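Local coordinates for protein putative citrate lyase, alfa subunit (Streptococcus mutans, PDB 2HJ0) that is a putative citrate lyase alpha subunit, an alpha/beta protein with two large mixed sheets, at residues A[69-74]-A[99-104]; A[78-83]-A[104-109]. All blocks are in the same frame, centred on the assembly; numbering follows the deposited sequence.

Contact 1: A[69-74]-A[99-104]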
# COMPACT_ATOMS: atom_id res chain seq x y z
N PHE A 69 -14.56 -6.51 10.16
CA PHE A 69 -14.74 -7.54 9.12
C PHE A 69 -15.13 -6.82 7.84
O PHE A 69 -15.53 -5.66 7.89
CB PHE A 69 -15.89 -8.50 9.46
CG PHE A 69 -15.84 -9.06 10.85
CD1 PHE A 69 -16.38 -8.36 11.93
CD2 PHE A 69 -15.26 -10.29 11.09
CE1 PHE A 69 -16.34 -8.88 13.21
CE2 PHE A 69 -15.21 -10.83 12.36
CZ PHE A 69 -15.75 -10.12 13.43
N HIS A 70 -15.02 -7.49 6.69
CA HIS A 70 -15.41 -6.86 5.45
C HIS A 70 -16.60 -7.63 4.86
O HIS A 70 -16.89 -8.74 5.30
CB HIS A 70 -14.26 -6.82 4.45
CG HIS A 70 -13.90 -8.15 3.89
ND1 HIS A 70 -12.76 -8.83 4.26
CD2 HIS A 70 -14.56 -8.96 3.03
CE1 HIS A 70 -12.73 -10.00 3.65
NE2 HIS A 70 -13.81 -10.11 2.90
N HIS A 71 -17.29 -7.04 3.89
CA HIS A 71 -18.45 -7.71 3.29
C HIS A 71 -18.30 -8.07 1.81
O HIS A 71 -19.31 -8.12 1.07
CB HIS A 71 -19.70 -6.85 3.47
CG HIS A 71 -19.67 -5.56 2.71
ND1 HIS A 71 -18.82 -4.53 3.02
CD2 HIS A 71 -20.36 -5.16 1.61
CE1 HIS A 71 -18.98 -3.54 2.15
NE2 HIS A 71 -19.91 -3.90 1.29
N HIS A 72 -17.08 -8.34 1.36
CA HIS A 72 -16.90 -8.67 -0.05
C HIS A 72 -17.54 -9.98 -0.48
O HIS A 72 -17.80 -10.20 -1.66
CB HIS A 72 -15.42 -8.66 -0.42
CG HIS A 72 -14.87 -7.29 -0.67
ND1 HIS A 72 -13.91 -6.72 0.13
CD2 HIS A 72 -15.14 -6.39 -1.63
CE1 HIS A 72 -13.60 -5.52 -0.34
NE2 HIS A 72 -14.34 -5.29 -1.41
N PHE A 73 -17.83 -10.85 0.49
CA PHE A 73 -18.47 -12.13 0.18
C PHE A 73 -19.99 -12.01 0.26
O PHE A 73 -20.74 -12.96 -0.03
CB PHE A 73 -18.00 -13.22 1.16
CG PHE A 73 -16.59 -13.65 0.94
CD1 PHE A 73 -15.65 -13.52 1.94
CD2 PHE A 73 -16.21 -14.16 -0.29
CE1 PHE A 73 -14.34 -13.91 1.73
CE2 PHE A 73 -14.90 -14.56 -0.53
CZ PHE A 73 -13.96 -14.43 0.48
N ARG A 74 -20.44 -10.82 0.65
CA ARG A 74 -21.85 -10.53 0.77
C ARG A 74 -22.64 -11.61 1.48
O ARG A 74 -22.23 -12.07 2.54
CB ARG A 74 -22.42 -10.25 -0.60
CG ARG A 74 -21.75 -9.07 -1.22
CD ARG A 74 -22.62 -8.45 -2.26
NE ARG A 74 -22.23 -8.91 -3.58
CZ ARG A 74 -22.91 -8.64 -4.68
NH1 ARG A 74 -22.48 -9.11 -5.85
NH2 ARG A 74 -24.01 -7.90 -4.60
N PRO A 99 -17.87 -3.83 11.10
CA PRO A 99 -17.86 -4.45 9.76
C PRO A 99 -18.09 -3.40 8.67
O PRO A 99 -18.83 -2.44 8.88
CB PRO A 99 -19.01 -5.45 9.84
CG PRO A 99 -19.99 -4.74 10.73
CD PRO A 99 -19.11 -4.18 11.82
N SER A 100 -17.44 -3.57 7.52
CA SER A 100 -17.64 -2.63 6.42
C SER A 100 -19.13 -2.58 6.05
O SER A 100 -19.61 -1.55 5.60
CB SER A 100 -16.80 -3.04 5.21
OG SER A 100 -17.06 -4.36 4.81
N SER A 101 -19.86 -3.68 6.25
CA SER A 101 -21.30 -3.71 6.02
C SER A 101 -21.88 -5.02 6.51
O SER A 101 -21.15 -5.99 6.67
CB SER A 101 -21.64 -3.48 4.55
OG SER A 101 -23.00 -3.05 4.40
N ILE A 102 -23.19 -5.06 6.75
CA ILE A 102 -23.83 -6.27 7.28
C ILE A 102 -24.89 -6.85 6.34
O ILE A 102 -25.78 -6.13 5.88
CB ILE A 102 -24.47 -5.94 8.68
CG1 ILE A 102 -23.35 -5.68 9.70
CG2 ILE A 102 -25.32 -7.09 9.17
CD1 ILE A 102 -23.83 -5.10 11.00
N ALA A 103 -24.82 -8.14 6.07
CA ALA A 103 -25.79 -8.79 5.19
C ALA A 103 -26.82 -9.61 5.99
O ALA A 103 -26.74 -9.68 7.21
CB ALA A 103 -25.07 -9.69 4.18
N ASN A 104 -27.79 -10.23 5.30
CA ASN A 104 -28.82 -11.03 5.95
C ASN A 104 -28.29 -12.34 6.54
O ASN A 104 -28.80 -12.84 7.55
CB ASN A 104 -29.97 -11.38 5.00
CG ASN A 104 -30.79 -10.16 4.59
OD1 ASN A 104 -31.28 -9.39 5.42
ND2 ASN A 104 -30.95 -10.00 3.29

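Contact 2: A[78-83]-A[104-109]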
# COMPACT_ATOMS: atom_id res chain seq x y z
N TYR A 78 -18.94 -16.21 5.63
CA TYR A 78 -18.90 -17.18 6.71
C TYR A 78 -18.01 -16.69 7.85
O TYR A 78 -18.20 -17.09 8.99
CB TYR A 78 -18.35 -18.51 6.22
CG TYR A 78 -19.28 -19.34 5.37
CD1 TYR A 78 -18.81 -20.48 4.73
CD2 TYR A 78 -20.62 -18.99 5.19
CE1 TYR A 78 -19.64 -21.27 3.94
CE2 TYR A 78 -21.46 -19.77 4.39
CZ TYR A 78 -20.96 -20.91 3.77
OH TYR A 78 -21.74 -21.70 2.95
N VAL A 79 -17.05 -15.82 7.53
CA VAL A 79 -16.11 -15.28 8.50
C VAL A 79 -16.74 -14.56 9.68
O VAL A 79 -16.40 -14.84 10.81
CB VAL A 79 -15.11 -14.34 7.82
CG1 VAL A 79 -14.10 -13.81 8.82
CG2 VAL A 79 -14.41 -15.06 6.69
N MSE A 80 -17.66 -13.63 9.42
CA MSE A 80 -18.33 -12.89 10.49
C MSE A 80 -18.95 -13.82 11.54
O MSE A 80 -18.54 -13.80 12.69
CB MSE A 80 -19.44 -11.99 9.91
CG MSE A 80 -19.15 -10.48 9.93
SE MSE A 80 -19.94 -9.41 11.40
CE MSE A 80 -21.64 -8.88 10.59
N ASN A 81 -19.93 -14.62 11.13
CA ASN A 81 -20.61 -15.53 12.04
C ASN A 81 -19.65 -16.49 12.70
O ASN A 81 -19.86 -16.93 13.83
CB ASN A 81 -21.68 -16.36 11.31
CG ASN A 81 -22.73 -15.50 10.63
OD1 ASN A 81 -23.07 -14.42 11.11
ND2 ASN A 81 -23.26 -15.99 9.53
N MSE A 82 -18.60 -16.82 11.98
CA MSE A 82 -17.59 -17.73 12.48
C MSE A 82 -16.85 -17.14 13.69
O MSE A 82 -16.92 -17.69 14.79
CB MSE A 82 -16.60 -18.03 11.35
CG MSE A 82 -15.87 -19.33 11.47
SE MSE A 82 -14.78 -19.56 9.90
CE MSE A 82 -16.16 -19.93 8.61
N VAL A 83 -16.16 -16.02 13.48
CA VAL A 83 -15.41 -15.38 14.55
C VAL A 83 -16.29 -15.05 15.75
O VAL A 83 -16.04 -15.51 16.86
CB VAL A 83 -14.72 -14.09 14.05
CG1 VAL A 83 -13.99 -13.41 15.19
CG2 VAL A 83 -13.77 -14.43 12.94
N ASN A 104 -27.79 -10.23 5.30
CA ASN A 104 -28.82 -11.03 5.95
C ASN A 104 -28.29 -12.34 6.54
O ASN A 104 -28.80 -12.84 7.55
CB ASN A 104 -29.97 -11.38 5.00
CG ASN A 104 -30.79 -10.16 4.59
OD1 ASN A 104 -31.28 -9.39 5.42
ND2 ASN A 104 -30.95 -10.00 3.29
N VAL A 105 -27.27 -12.91 5.92
CA VAL A 105 -26.72 -14.16 6.40
C VAL A 105 -26.10 -13.93 7.77
O VAL A 105 -25.78 -14.89 8.48
CB VAL A 105 -25.65 -14.70 5.43
CG1 VAL A 105 -24.43 -13.76 5.43
CG2 VAL A 105 -25.24 -16.11 5.83
N HIS A 106 -25.94 -12.66 8.13
CA HIS A 106 -25.37 -12.30 9.41
C HIS A 106 -26.42 -12.31 10.53
O HIS A 106 -26.23 -11.67 11.56
CB HIS A 106 -24.71 -10.92 9.32
CG HIS A 106 -23.47 -10.90 8.48
ND1 HIS A 106 -23.15 -9.85 7.64
CD2 HIS A 106 -22.46 -11.79 8.37
CE1 HIS A 106 -22.00 -10.11 7.04
NE2 HIS A 106 -21.56 -11.28 7.46
N GLU A 107 -27.51 -13.03 10.32
CA GLU A 107 -28.59 -13.10 11.31
C GLU A 107 -28.12 -13.49 12.71
O GLU A 107 -28.59 -12.94 13.71
CB GLU A 107 -29.66 -14.09 10.86
CG GLU A 107 -30.97 -13.99 11.62
CD GLU A 107 -31.85 -15.21 11.39
OE1 GLU A 107 -31.47 -16.31 11.85
OE2 GLU A 107 -32.92 -15.07 10.73
N PRO A 108 -27.18 -14.45 12.82
CA PRO A 108 -26.67 -14.88 14.12
C PRO A 108 -26.29 -13.71 15.04
O PRO A 108 -26.28 -13.85 16.25
CB PRO A 108 -25.48 -15.73 13.75
CG PRO A 108 -25.95 -16.39 12.50
CD PRO A 108 -26.54 -15.23 11.74
N LEU A 109 -25.98 -12.58 14.43
CA LEU A 109 -25.60 -11.38 15.17
C LEU A 109 -26.67 -11.01 16.18
O LEU A 109 -26.36 -10.63 17.30
CB LEU A 109 -25.41 -10.21 14.21
CG LEU A 109 -24.28 -9.22 14.46
CD1 LEU A 109 -24.66 -7.90 13.76
CD2 LEU A 109 -24.06 -8.96 15.94

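Contact 1: A[69-74]-A[99-104]
Phe69 and Ser100 meet where two neighbouring parallel strands, 66-69 and 95-99, run out into loops, at the C-terminal edge of the sheet in a beta-alpha-beta crossover whose connecting helix is 79-89. Two hydrogen bonds join the loops. In the first, Ser100 N donates to Phe69 O over 2.9 Å with an N-H...O angle of 158°, joining the two strand ends at the start of the loops. The second is made by side chains: His71 ND1 and Ser100 OG lie 2.5 Å apart and nearly in line, and either partner could be the donor. The hydroxyl meets the imidazole at its rim, near the ring plane. Ser100 OG is held between its backbone N and carbonyl carbon (chi1 56°), which turns it back to the histidine.

The aromatic contribution comes from the face of the same imidazole. Ser101 CB sits 3.4 Å from the centroid of the His71 ring, only 10° off the normal, a CH-pi contact centred over the ring. Rim and face are thus engaged by consecutive serines, two directions that together limit how the ring can turn. Tyr192 of helix 191-199 stacks on His71 as well, and a citric acid, probably from the crystallisation liquor, lies about 3 Å from the His71 side chain and may mark a pocket at the strand ends.

Looser van der Waals contacts lie at the two ends of this buried contact. At the strand end, the apolar pair Phe69 CB and Pro99 CB are 4.4 Å apart, and the proline CB lies at the edge of the phenyl ring. At the far end a type I turn from His71 to Arg74, closed by Arg74 N to His71 O, brings Arg74 O to 4.1 Å from Ala103 CB.

Contact 2: A[78-83]-A[104-109]
Asn81 and Met80 (selenomethionine), on the first turn of helix 79-89, clasp the loop that leads from strand 95-99 to helix 109-114; helix 79-89 is the crossover helix of a beta-alpha-beta unit. The first shell has one polar link. Asn81 ND2 donates to Val105 O over 2.9 Å with an N-H...O angle of 160°. The acceptor lies near the amide plane of Asn81, whereas the donor stands above the carbonyl plane of Val105. With CG anti to the carbonyl carbon (chi1 -59°), the amide crosses to the loop and its oxygen meets carbon atoms there: Asn81 OD1 is 3.6 Å from Pro108 CD, and it also lies near the plane of the His106 ring, at its edge.

Met80 supplies the second half of the grip. Its chain bends at chi2 and chi3, so that the terminal methyl folds back over the imidazole. Met80 CE is 3.5 Å from the centroid of the His106 ring and 15° off the normal, a CH-pi contact, with SE more distant above the same face. Met80 CB comes from the same side, beyond the NE2 corner of the ring, 3.3 Å from His106 NE2. The opposite face of the ring is flanked, off centre, by Val105 CG1.

Beyond these contacts, polar partners fix the imidazole. His106 ND1 accepts from Ala103 N, and NE2 bonds to Asp77 OD2, a pattern consistent with the proton being on NE2. The same Asp77 oxygen bonds Met80 N in the first turn, two residues after the N-cap residue Tyr78; Asp77 thus probably helps to position both partners of the CH-pi pair. Glu75 similarly takes Val105 N. Past the ring, Met80 CE also reaches Leu109, at 4.5 Å from its CD1.

Overall arrangement
Strand 66-69 leads into the first half of contact 1 (69-74), and the chain soon enters helix 79-89 with the first half of contact 2 (78-83). It then passes along strand 95-99 and returns, 99-104 closing contact 1 and 104-109 closing contact 2. The two closed loops therefore cross rather than nest, and they share Asn104. Contact 1 joins adjacent strand ends; contact 2 ties the helix between those strands to the loop before helix 109-114. With centres about 9 Å apart, they touch through Phe69 CG and Met80 CG at 3.7 Å, and through Ile102 CG1 and Met80 CE, also at 3.7 Å.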